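Local coordinates for putative citrate lyase (Ralstonia eutropha, PDB 3QQW), which probably acts as a magnesium-dependent lyase on CoA thioesters such as (S)-citramalyl-CoA, built on a TIM beta/alpha-barrel of the HpcH/HpaI aldolase and citrate lyase family, at residues G30-I35 against V71-A76; T52-D57 against G86-D91; H67-A72 against V101-N106; H90-P95 against I115-A120. All blocks are in the same frame, centred on the assembly; numbering follows the deposited sequence.

Contact 1: residues G30-I35 against V71-A76; sequences GSEKLI and VARMIA
The first turn of the helix that begins at Glu32 meets the last turns of helix 64-76, their backbones closest at Glu32 and Met74, whose CA atoms lie 7.3 Å apart. Ser31 is the N-cap of the first helix, its OG accepting from Leu34 N. Next to the cap, Glu32 stretches across to Arg73, its CG anti to the backbone N (chi1 -174°) and the chain extended beyond. Arg73 grips the carboxylate end-on with two nitrogens: NH2 bonds to Glu32 OE1 at 2.9 Å, nearly straight, and NH1 to Glu32 OE2 at 3.2 Å. Both oxygens lie near the guanidinium plane but are met from above the carboxylate plane, because the two planes are turned 60° apart. This salt bridge lies on the more exposed side. Beneath it runs Met74, a selenomethionine, which crosses Glu32 at about a right angle, with SE 3.7 Å from Glu32 CG and CE 3.5 Å from Glu32 O. Deeper still, Ile35 sets CG2 against Met74 CB at 3.9 Å, while its CD1 faces Val71 CG2 at 4.3 Å. The contact thus grades from a charged outer side to an apolar inner one between two successive outer helices of the TIM barrel: Ile35 and Val71 both rest on Cys53 of strand 49-54, and Ile35 also touches Ala29 of strand 25-29.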
loop_
_atom_site.group_PDB
_atom_site.type_symbol
_atom_site.label_atom_id
_atom_site.label_comp_id
_atom_site.label_asym_id
_atom_site.label_seq_id
_atom_site.Cartn_x
_atom_site.Cartn_y
_atom_site.Cartn_z
ATOM N N GLY C 30 20.027 17.883 -22.649
ATOM C CA GLY C 30 20.208 16.908 -23.714
ATOM C C GLY C 30 21.162 17.306 -24.813
ATOM O O GLY C 30 21.606 16.441 -25.556
ATOM N N SER C 31 21.458 18.603 -24.964
ATOM C CA SER C 31 22.379 19.088 -25.986
ATOM C C SER C 31 23.701 19.526 -25.366
ATOM O O SER C 31 23.732 19.886 -24.189
ATOM C CB SER C 31 21.748 20.253 -26.736
ATOM O OG SER C 31 21.669 21.402 -25.910
ATOM N N GLU C 32 24.775 19.549 -26.168
ATOM C CA GLU C 32 26.106 20.003 -25.729
ATOM C C GLU C 32 26.049 21.438 -25.149
ATOM O O GLU C 32 26.640 21.700 -24.103
ATOM C CB GLU C 32 27.088 19.960 -26.905
ATOM C CG GLU C 32 28.513 20.280 -26.488
ATOM C CD GLU C 32 29.563 20.147 -27.568
ATOM O OE1 GLU C 32 29.363 19.363 -28.525
ATOM O OE2 GLU C 32 30.592 20.844 -27.460
ATOM N N LYS C 33 25.325 22.347 -25.838
ATOM C CA LYS C 33 25.121 23.744 -25.439
ATOM C C LYS C 33 24.485 23.813 -24.039
ATOM O O LYS C 33 25.044 24.450 -23.137
ATOM C CB LYS C 33 24.235 24.476 -26.475
ATOM N N LEU C 34 23.334 23.126 -23.856
ATOM C CA LEU C 34 22.616 23.125 -22.592
ATOM C C LEU C 34 23.372 22.397 -21.475
ATOM O O LEU C 34 23.250 22.821 -20.328
ATOM C CB LEU C 34 21.202 22.568 -22.749
ATOM C CG LEU C 34 20.265 23.420 -23.604
ATOM C CD1 LEU C 34 19.003 22.656 -23.907
ATOM C CD2 LEU C 34 19.929 24.744 -22.937
ATOM N N ILE C 35 24.167 21.339 -21.801
ATOM C CA ILE C 35 24.992 20.631 -20.827
ATOM C C ILE C 35 26.072 21.622 -20.318
ATOM O O ILE C 35 26.233 21.782 -19.104
ATOM C CB ILE C 35 25.582 19.313 -21.400
ATOM C CG1 ILE C 35 24.485 18.204 -21.509
ATOM C CG2 ILE C 35 26.773 18.819 -20.572
ATOM C CD1 ILE C 35 24.771 17.074 -22.622
ATOM N N VAL C 71 28.452 13.375 -24.725
ATOM C CA VAL C 71 28.152 13.347 -23.284
ATOM C C VAL C 71 29.445 12.992 -22.515
ATOM O O VAL C 71 29.860 13.763 -21.652
ATOM C CB VAL C 71 26.961 12.386 -22.972
ATOM C CG1 VAL C 71 26.898 11.986 -21.494
ATOM C CG2 VAL C 71 25.637 12.983 -23.427
ATOM N N ALA C 72 30.112 11.885 -22.890
ATOM C CA ALA C 72 31.364 11.451 -22.272
ATOM C C ALA C 72 32.418 12.552 -22.302
ATOM O O ALA C 72 33.026 12.830 -21.277
ATOM C CB ALA C 72 31.893 10.207 -22.985
ATOM N N ARG C 73 32.591 13.208 -23.466
ATOM C CA ARG C 73 33.537 14.299 -23.666
ATOM C C ARG C 73 33.222 15.481 -22.727
ATOM O O ARG C 73 34.124 16.008 -22.100
ATOM C CB ARG C 73 33.550 14.744 -25.151
ATOM C CG ARG C 73 34.441 15.965 -25.408
ATOM C CD ARG C 73 34.605 16.376 -26.865
ATOM N NE ARG C 73 33.351 16.407 -27.625
ATOM C CZ ARG C 73 32.470 17.408 -27.628
ATOM N NH1 ARG C 73 32.671 18.486 -26.875
ATOM N NH2 ARG C 73 31.365 17.323 -28.358
HETATM N N MSE C 74 31.955 15.877 -22.627
HETATM C CA MSE C 74 31.495 16.980 -21.787
HETATM C C MSE C 74 31.748 16.673 -20.319
HETATM O O MSE C 74 32.244 17.534 -19.604
HETATM C CB MSE C 74 29.987 17.249 -22.038
HETATM C CG MSE C 74 29.736 17.902 -23.401
HETATM SE SE MSE C 74 30.735 19.569 -23.672
HETATM C CE MSE C 74 29.686 20.733 -22.615
ATOM N N ILE C 75 31.430 15.439 -19.874
ATOM C CA ILE C 75 31.597 15.007 -18.480
ATOM C C ILE C 75 33.120 14.958 -18.126
ATOM O O ILE C 75 33.497 15.356 -17.034
ATOM C CB ILE C 75 30.839 13.661 -18.204
ATOM C CG1 ILE C 75 29.305 13.885 -18.256
ATOM C CG2 ILE C 75 31.240 13.044 -16.859
ATOM C CD1 ILE C 75 28.429 12.623 -18.074
ATOM N N ALA C 76 33.962 14.508 -19.053
ATOM C CA ALA C 76 35.408 14.416 -18.856
ATOM C C ALA C 76 36.094 15.777 -18.891
ATOM O O ALA C 76 37.175 15.916 -18.334
ATOM C CB ALA C 76 36.023 13.525 -19.933
#

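Contact 2: residues T52-D57 against G86-D91; sequences TCDCED and GARIHD
The guanidinium of Arg88 has Glu56 OE1 over one face, 3.0 Å above its plane, and the carboxylate of Asp54 at its edge; the His90 ring carries Glu56 CA over one face. These groups stand at the C-terminal ends of strands 49-54 and 85-88, neighbouring parallel strands of the TIM barrel joined by a beta-alpha-beta crossover through helix 64-76. The strands are tied by Cys53 N to Gly86 O and Arg88 N to Cys53 O, and just beyond them Cys55 N reaches Arg88 O at 2.8 Å. Arg88, predicted to bind substrate, lies side by side with Asp54 and holds it side-on: NE donates to Asp54 OD1 at 3.0 Å and NH2 to Asp54 OD2 at 2.8 Å, the latter on the syn side but tilted out of the carboxylate plane. This double grip probably fixes the rotation of the guanidinium. Glu56 OE1 and Arg88 NH1, 3.2 Å apart, interact by charge only, since no N-H points at the oxygen, while Glu56 CB packs on Arg88 CG. Its other oxygen, OE2, is salt-bridged to Lys119. Asp57, poorly ordered, is the third acid of the network, its OD2 oblique to Arg88 NH2 at 3.3 Å. In an Asx motif, Asp57 N donates to Asp54 OD1 at 3.1 Å, from the face of the carboxylate opposite the one approached by Arg88 NE.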
loop_
_atom_site.group_PDB
_atom_site.type_symbol
_atom_site.label_atom_id
_atom_site.label_comp_id
_atom_site.label_asym_id
_atom_site.label_seq_id
_atom_site.Cartn_x
_atom_site.Cartn_y
_atom_site.Cartn_z
ATOM N N THR C 52 22.164 15.977 -15.255
ATOM C CA THR C 52 22.032 14.720 -15.965
ATOM C C THR C 52 22.094 15.008 -17.450
ATOM O O THR C 52 21.261 15.740 -17.984
ATOM C CB THR C 52 20.765 13.913 -15.577
ATOM O OG1 THR C 52 20.736 13.759 -14.167
ATOM C CG2 THR C 52 20.752 12.533 -16.210
ATOM N N CYS C 53 23.111 14.462 -18.101
ATOM C CA CYS C 53 23.273 14.542 -19.551
ATOM C C CYS C 53 22.382 13.494 -20.113
ATOM O O CYS C 53 22.562 12.296 -19.861
ATOM C CB CYS C 53 24.727 14.346 -19.961
ATOM S SG CYS C 53 25.872 15.426 -19.090
ATOM N N ASP C 54 21.307 13.951 -20.700
ATOM C CA ASP C 54 20.277 13.072 -21.182
ATOM C C ASP C 54 20.640 12.429 -22.526
ATOM O O ASP C 54 20.789 13.142 -23.487
ATOM C CB ASP C 54 18.969 13.850 -21.276
ATOM C CG ASP C 54 17.748 12.959 -21.208
ATOM O OD1 ASP C 54 17.909 11.713 -21.310
ATOM O OD2 ASP C 54 16.636 13.495 -21.062
ATOM N N CYS C 55 20.796 11.095 -22.582
ATOM C CA CYS C 55 21.042 10.345 -23.829
ATOM C C CYS C 55 19.716 9.893 -24.328
ATOM O O CYS C 55 19.356 10.229 -25.458
ATOM C CB CYS C 55 21.994 9.164 -23.633
ATOM S SG CYS C 55 23.731 9.634 -23.461
ATOM N N GLU C 56 18.950 9.220 -23.420
ATOM C CA GLU C 56 17.602 8.676 -23.576
ATOM C C GLU C 56 16.699 9.577 -24.417
ATOM O O GLU C 56 16.183 9.114 -25.443
ATOM C CB GLU C 56 16.952 8.430 -22.203
ATOM C CG GLU C 56 15.988 7.263 -22.216
ATOM C CD GLU C 56 14.573 7.529 -21.742
ATOM O OE1 GLU C 56 14.389 8.277 -20.752
ATOM O OE2 GLU C 56 13.646 6.923 -22.327
ATOM N N ASP C 57 16.521 10.853 -23.998
ATOM C CA ASP C 57 15.706 11.827 -24.730
ATOM C C ASP C 57 16.575 12.646 -25.691
ATOM O O ASP C 57 16.110 12.966 -26.795
ATOM C CB ASP C 57 14.925 12.769 -23.780
ATOM C CG ASP C 57 13.745 12.167 -23.018
ATOM O OD1 ASP C 57 13.359 11.008 -23.321
ATOM O OD2 ASP C 57 13.193 12.864 -22.129
ATOM N N GLY C 86 26.019 13.491 -14.283
ATOM C CA GLY C 86 25.711 12.093 -14.564
ATOM C C GLY C 86 25.100 11.975 -15.946
ATOM O O GLY C 86 24.977 12.974 -16.663
ATOM N N ALA C 87 24.696 10.770 -16.335
ATOM C CA ALA C 87 24.095 10.569 -17.648
ATOM C C ALA C 87 22.921 9.628 -17.595
ATOM O O ALA C 87 22.962 8.634 -16.883
ATOM C CB ALA C 87 25.130 10.034 -18.627
ATOM N N ARG C 88 21.884 9.913 -18.369
ATOM C CA ARG C 88 20.764 8.992 -18.498
ATOM C C ARG C 88 20.993 8.245 -19.787
ATOM O O ARG C 88 21.006 8.851 -20.847
ATOM C CB ARG C 88 19.368 9.672 -18.458
ATOM C CG ARG C 88 18.286 8.658 -18.840
ATOM C CD ARG C 88 16.852 8.983 -18.531
ATOM N NE ARG C 88 16.393 10.230 -19.130
ATOM C CZ ARG C 88 15.195 10.773 -18.904
ATOM N NH1 ARG C 88 14.300 10.141 -18.146
ATOM N NH2 ARG C 88 14.869 11.938 -19.464
ATOM N N ILE C 89 21.188 6.934 -19.693
ATOM C CA ILE C 89 21.373 6.049 -20.829
ATOM C C ILE C 89 19.988 5.620 -21.311
ATOM O O ILE C 89 19.005 5.949 -20.680
ATOM C CB ILE C 89 22.278 4.846 -20.383
ATOM C CG1 ILE C 89 21.556 3.950 -19.303
ATOM C CG2 ILE C 89 23.653 5.383 -19.875
ATOM C CD1 ILE C 89 22.193 2.604 -18.997
ATOM N N HIS C 90 19.908 4.874 -22.393
ATOM C CA HIS C 90 18.671 4.330 -22.932
ATOM C C HIS C 90 18.147 3.173 -22.037
ATOM O O HIS C 90 18.901 2.614 -21.241
ATOM C CB HIS C 90 18.906 3.851 -24.385
ATOM C CG HIS C 90 19.077 4.991 -25.354
ATOM N ND1 HIS C 90 20.330 5.560 -25.604
ATOM C CD2 HIS C 90 18.148 5.668 -26.068
ATOM C CE1 HIS C 90 20.118 6.524 -26.479
ATOM N NE2 HIS C 90 18.820 6.617 -26.795
ATOM N N ASP C 91 16.852 2.821 -22.171
ATOM C CA ASP C 91 16.237 1.805 -21.343
ATOM C C ASP C 91 16.798 0.380 -21.614
ATOM O O ASP C 91 17.395 0.149 -22.672
ATOM C CB ASP C 91 14.716 1.854 -21.495
ATOM C CG ASP C 91 14.215 1.365 -22.807
ATOM O OD1 ASP C 91 14.056 2.196 -23.727
ATOM O OD2 ASP C 91 13.966 0.157 -22.921
#

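Contact 3: residues H67-A72 against V101-N106; sequences HAEMVA and VDIIVN
Apolar packing carries the contact between Ala68, Ala72 and Val71 of helix 64-76 and Ile103 and Ile104 of helix 97-107, with no hydrogen bond crossing the interface. The short segments run almost parallel, 16° apart, with their axes approaching to 8.3 Å. Such closeness is consistent with two small alanines, one turn apart, facing the second helix; the CA atoms of Ala72 and Ile104 come within 4.6 Å. Ile103 carries much of the packing. Its CG2, anti to the backbone N (chi1 -64° for CG1), presses on the backbone of the other helix, 3.5 Å from both Ala68 C and Glu69 N, while its CD1 comes alongside Ala68 CB. The methylene CG of Glu69 closes over the same CG2 at 3.8 Å. Ile104 supplies the inner half: its CD1 meets Val71 CG1 at 3.9 Å and its CG1 passes over Ala68 O. Side chain also meets backbone in the reverse direction, with Ala72 CB 3.5 Å from Ile103 O. Among polar groups, Glu69 takes its salt bridge within its own helix, from Arg65; of its side chain, the aliphatic CG is what meets Ile103. Towards the barrel, Val71 and Ile104 both touch Ala87 of strand 85-88, so the two helices straddle that strand from outside; beyond them, helix 123-139 packs on Val101 and Val105, and Met70 reaches helix 32-45.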
loop_
_atom_site.group_PDB
_atom_site.type_symbol
_atom_site.label_atom_id
_atom_site.label_comp_id
_atom_site.label_asym_id
_atom_site.label_seq_id
_atom_site.Cartn_x
_atom_site.Cartn_y
_atom_site.Cartn_z
ATOM N N HIS C 67 25.982 11.030 -29.804
ATOM C CA HIS C 67 25.443 11.727 -28.647
ATOM C C HIS C 67 26.109 11.276 -27.368
ATOM O O HIS C 67 26.443 12.136 -26.539
ATOM C CB HIS C 67 23.940 11.536 -28.550
ATOM C CG HIS C 67 23.301 12.549 -27.664
ATOM N ND1 HIS C 67 23.182 12.345 -26.288
ATOM C CD2 HIS C 67 22.755 13.744 -27.979
ATOM C CE1 HIS C 67 22.590 13.428 -25.822
ATOM N NE2 HIS C 67 22.288 14.283 -26.805
ATOM N N ALA C 68 26.323 9.941 -27.198
ATOM C CA ALA C 68 27.016 9.407 -25.999
ATOM C C ALA C 68 28.495 9.881 -25.976
ATOM O O ALA C 68 29.007 10.230 -24.919
ATOM C CB ALA C 68 26.927 7.885 -25.951
ATOM N N GLU C 69 29.135 9.977 -27.146
ATOM C CA GLU C 69 30.506 10.477 -27.280
ATOM C C GLU C 69 30.613 11.925 -26.841
ATOM O O GLU C 69 31.594 12.301 -26.193
ATOM C CB GLU C 69 31.000 10.333 -28.728
ATOM C CG GLU C 69 31.464 8.919 -29.042
ATOM C CD GLU C 69 31.715 8.599 -30.497
ATOM O OE1 GLU C 69 31.485 9.481 -31.354
ATOM O OE2 GLU C 69 32.127 7.452 -30.784
HETATM N N MSE C 70 29.602 12.740 -27.195
HETATM C CA MSE C 70 29.563 14.151 -26.805
HETATM C C MSE C 70 29.375 14.206 -25.276
HETATM O O MSE C 70 30.099 14.938 -24.609
HETATM C CB MSE C 70 28.430 14.890 -27.576
HETATM C CG MSE C 70 28.186 16.320 -27.125
HETATM SE SE MSE C 70 27.085 16.405 -25.518
HETATM C CE MSE C 70 25.243 16.085 -26.297
ATOM N N VAL C 71 28.452 13.375 -24.725
ATOM C CA VAL C 71 28.152 13.347 -23.284
ATOM C C VAL C 71 29.445 12.992 -22.515
ATOM O O VAL C 71 29.860 13.763 -21.652
ATOM C CB VAL C 71 26.961 12.386 -22.972
ATOM C CG1 VAL C 71 26.898 11.986 -21.494
ATOM C CG2 VAL C 71 25.637 12.983 -23.427
ATOM N N ALA C 72 30.112 11.885 -22.890
ATOM C CA ALA C 72 31.364 11.451 -22.272
ATOM C C ALA C 72 32.418 12.552 -22.302
ATOM O O ALA C 72 33.026 12.830 -21.277
ATOM C CB ALA C 72 31.893 10.207 -22.985
ATOM N N VAL C 101 26.731 2.889 -22.083
ATOM C CA VAL C 101 27.535 2.557 -20.897
ATOM C C VAL C 101 29.005 2.476 -21.316
ATOM O O VAL C 101 29.832 3.167 -20.716
ATOM C CB VAL C 101 27.034 1.272 -20.189
ATOM C CG1 VAL C 101 28.015 0.816 -19.114
ATOM C CG2 VAL C 101 25.647 1.494 -19.586
ATOM N N ASP C 102 29.320 1.699 -22.378
ATOM C CA ASP C 102 30.695 1.584 -22.880
ATOM C C ASP C 102 31.317 2.956 -23.147
ATOM O O ASP C 102 32.359 3.277 -22.586
ATOM C CB ASP C 102 30.743 0.764 -24.174
ATOM C CG ASP C 102 30.261 -0.657 -24.068
ATOM O OD1 ASP C 102 30.140 -1.160 -22.922
ATOM O OD2 ASP C 102 29.982 -1.269 -25.133
ATOM N N ILE C 103 30.644 3.785 -23.954
ATOM C CA ILE C 103 31.145 5.103 -24.354
ATOM C C ILE C 103 31.279 6.062 -23.164
ATOM O O ILE C 103 32.326 6.689 -23.016
ATOM C CB ILE C 103 30.263 5.724 -25.486
ATOM C CG1 ILE C 103 30.335 4.869 -26.786
ATOM C CG2 ILE C 103 30.676 7.164 -25.760
ATOM C CD1 ILE C 103 29.235 5.213 -27.796
ATOM N N ILE C 104 30.221 6.184 -22.342
ATOM C CA ILE C 104 30.222 7.133 -21.234
ATOM C C ILE C 104 31.173 6.694 -20.099
ATOM O O ILE C 104 31.967 7.506 -19.656
ATOM C CB ILE C 104 28.788 7.453 -20.740
ATOM C CG1 ILE C 104 27.990 8.119 -21.888
ATOM C CG2 ILE C 104 28.817 8.378 -19.496
ATOM C CD1 ILE C 104 26.474 8.096 -21.734
ATOM N N VAL C 105 31.144 5.442 -19.673
ATOM C CA VAL C 105 32.012 5.023 -18.579
ATOM C C VAL C 105 33.484 5.105 -19.002
ATOM O O VAL C 105 34.270 5.723 -18.275
ATOM C CB VAL C 105 31.634 3.640 -17.982
ATOM C CG1 VAL C 105 32.675 3.194 -16.951
ATOM C CG2 VAL C 105 30.239 3.681 -17.337
ATOM N N ASN C 106 33.833 4.584 -20.194
ATOM C CA ASN C 106 35.216 4.626 -20.655
ATOM C C ASN C 106 35.679 6.038 -20.993
ATOM O O ASN C 106 36.884 6.327 -20.894
ATOM C CB ASN C 106 35.437 3.693 -21.837
ATOM C CG ASN C 106 35.312 2.239 -21.459
ATOM O OD1 ASN C 106 35.970 1.756 -20.539
ATOM N ND2 ASN C 106 34.461 1.505 -22.162
#

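Contact 4: residues H90-P95 against I115-A120; sequences HDPSHP and ITVPKA
Pro92 and Asp91 press against residues 118-120, at the end of segment 115-120, and the closest packing gathers around one backbone oxygen. Pro118 O lies 3.1 Å from Pro92 CD and 3.2 Å from Asp91 CB, and Asp91 CA makes a CA-H...O contact with it as well. Pro118 in turn lays its ring along the backbone of His90 and Asp91, its CD 3.6 Å from His90 O. Further along, Pro92 CG rests on Ala120 CB at 4.0 Å, and Asp91 CB meets Lys119 CB. No direct hydrogen bond joins the two segments. The looser side is polar: a water is positioned to bridge Asp91 OD2 and Lys119 O, 2.7 Å from the latter. With chi1 at 71°, Asp91 turns its carboxylate back on its own loop, where OD2 accepts from Ser93 N in an Asx turn. Lys119 leads its amine away from this loop, to Glu56 and to Asp179, a predicted magnesium ligand. The contact thus joins two neighbouring loops at the C-terminal end of the barrel, one running from strand 85-88 to helix 97-107 and the other from strand 115-117 to helix 123-139, on whose Gln125 and Val129 Pro92 also packs.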
loop_
_atom_site.group_PDB
_atom_site.type_symbol
_atom_site.label_atom_id
_atom_site.label_comp_id
_atom_site.label_asym_id
_atom_site.label_seq_id
_atom_site.Cartn_x
_atom_site.Cartn_y
_atom_site.Cartn_z
ATOM N N HIS C 90 19.908 4.874 -22.393
ATOM C CA HIS C 90 18.671 4.330 -22.932
ATOM C C HIS C 90 18.147 3.173 -22.037
ATOM O O HIS C 90 18.901 2.614 -21.241
ATOM C CB HIS C 90 18.906 3.851 -24.385
ATOM C CG HIS C 90 19.077 4.991 -25.354
ATOM N ND1 HIS C 90 20.330 5.560 -25.604
ATOM C CD2 HIS C 90 18.148 5.668 -26.068
ATOM C CE1 HIS C 90 20.118 6.524 -26.479
ATOM N NE2 HIS C 90 18.820 6.617 -26.795
ATOM N N ASP C 91 16.852 2.821 -22.171
ATOM C CA ASP C 91 16.237 1.805 -21.343
ATOM C C ASP C 91 16.798 0.380 -21.614
ATOM O O ASP C 91 17.395 0.149 -22.672
ATOM C CB ASP C 91 14.716 1.854 -21.495
ATOM C CG ASP C 91 14.215 1.365 -22.807
ATOM O OD1 ASP C 91 14.056 2.196 -23.727
ATOM O OD2 ASP C 91 13.966 0.157 -22.921
ATOM N N PRO C 92 16.605 -0.587 -20.676
ATOM C CA PRO C 92 17.187 -1.931 -20.863
ATOM C C PRO C 92 16.715 -2.710 -22.097
ATOM O O PRO C 92 17.333 -3.724 -22.444
ATOM C CB PRO C 92 16.768 -2.674 -19.587
ATOM C CG PRO C 92 16.562 -1.596 -18.563
ATOM C CD PRO C 92 15.960 -0.470 -19.347
ATOM N N SER C 93 15.644 -2.255 -22.759
ATOM C CA SER C 93 15.111 -2.931 -23.944
ATOM C C SER C 93 15.642 -2.275 -25.204
ATOM O O SER C 93 15.523 -2.838 -26.289
ATOM C CB SER C 93 13.581 -2.933 -23.923
ATOM O OG SER C 93 13.025 -1.702 -24.360
ATOM N N HIS C 94 16.235 -1.091 -25.056
ATOM C CA HIS C 94 16.784 -0.335 -26.152
ATOM C C HIS C 94 18.091 -0.966 -26.624
ATOM O O HIS C 94 18.875 -1.406 -25.778
ATOM C CB HIS C 94 16.990 1.124 -25.744
ATOM C CG HIS C 94 17.196 2.032 -26.915
ATOM N ND1 HIS C 94 18.455 2.242 -27.453
ATOM C CD2 HIS C 94 16.293 2.733 -27.637
ATOM C CE1 HIS C 94 18.278 3.044 -28.491
ATOM N NE2 HIS C 94 16.994 3.362 -28.646
ATOM N N PRO C 95 18.349 -1.014 -27.968
ATOM C CA PRO C 95 19.599 -1.637 -28.462
ATOM C C PRO C 95 20.890 -0.843 -28.193
ATOM O O PRO C 95 21.977 -1.390 -28.389
ATOM C CB PRO C 95 19.359 -1.753 -29.974
ATOM C CG PRO C 95 18.341 -0.737 -30.304
ATOM C CD PRO C 95 17.469 -0.603 -29.094
ATOM N N ILE C 115 24.814 7.010 -13.254
ATOM C CA ILE C 115 24.109 6.609 -14.459
ATOM C C ILE C 115 22.644 6.472 -14.072
ATOM O O ILE C 115 22.311 5.813 -13.082
ATOM C CB ILE C 115 24.687 5.327 -15.119
ATOM C CG1 ILE C 115 25.999 5.658 -15.833
ATOM C CG2 ILE C 115 23.684 4.679 -16.091
ATOM C CD1 ILE C 115 26.813 4.488 -16.096
ATOM N N THR C 116 21.780 7.129 -14.843
ATOM C CA THR C 116 20.336 7.072 -14.687
ATOM C C THR C 116 19.829 6.018 -15.669
ATOM O O THR C 116 20.107 6.091 -16.874
ATOM C CB THR C 116 19.732 8.441 -14.846
ATOM O OG1 THR C 116 20.257 9.275 -13.817
ATOM C CG2 THR C 116 18.222 8.419 -14.750
ATOM N N VAL C 117 19.144 5.004 -15.127
ATOM C CA VAL C 117 18.603 3.871 -15.892
ATOM C C VAL C 117 17.079 4.051 -16.000
ATOM O O VAL C 117 16.363 4.007 -14.988
ATOM C CB VAL C 117 18.995 2.518 -15.239
ATOM C CG1 VAL C 117 18.446 1.333 -16.018
ATOM C CG2 VAL C 117 20.495 2.406 -15.048
ATOM N N PRO C 118 16.562 4.191 -17.225
ATOM C CA PRO C 118 15.124 4.438 -17.374
ATOM C C PRO C 118 14.308 3.214 -17.786
ATOM O O PRO C 118 14.847 2.243 -18.316
ATOM C CB PRO C 118 15.089 5.460 -18.510
ATOM C CG PRO C 118 16.225 5.056 -19.381
ATOM C CD PRO C 118 17.255 4.338 -18.519
ATOM N N LYS C 119 12.978 3.312 -17.595
ATOM C CA LYS C 119 11.977 2.390 -18.103
ATOM C C LYS C 119 12.247 0.891 -17.884
ATOM O O LYS C 119 11.808 0.079 -18.712
ATOM C CB LYS C 119 11.825 2.644 -19.615
ATOM C CG LYS C 119 10.773 3.672 -19.991
ATOM C CD LYS C 119 11.085 4.270 -21.372
ATOM C CE LYS C 119 10.580 5.687 -21.550
ATOM N NZ LYS C 119 11.278 6.659 -20.661
ATOM N N ALA C 120 12.916 0.500 -16.788
ATOM C CA ALA C 120 13.078 -0.940 -16.527
ATOM C C ALA C 120 11.716 -1.499 -16.174
ATOM O O ALA C 120 10.908 -0.790 -15.556
ATOM C CB ALA C 120 14.071 -1.203 -15.411
HETATM O O HOH W 1 12.554 -1.666 -20.648
#

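The four contacts follow consecutive beta/alpha units of one barrel wall. Contacts 1 and 3 lie on opposite flanks of helix 64-76 and share Val71, their centres about 10 Å apart. Contact 2 lies inward of both: Val71 CG1 is 3.6 Å from Cys53 CB, and Ile104 CD1 is 3.6 Å from Cys55 SG. Contacts 2 and 4, with centres about 9 Å apart, share His90 and Asp91 and meet at the predicted active site, where Glu56 OE2 pairs with Lys119 NZ at 2.9 Å. Near them stand Glu153 and Asp179, the predicted magnesium ligands, whereas contact 1 stays about 8 Å from contact 4 at the nearest atoms.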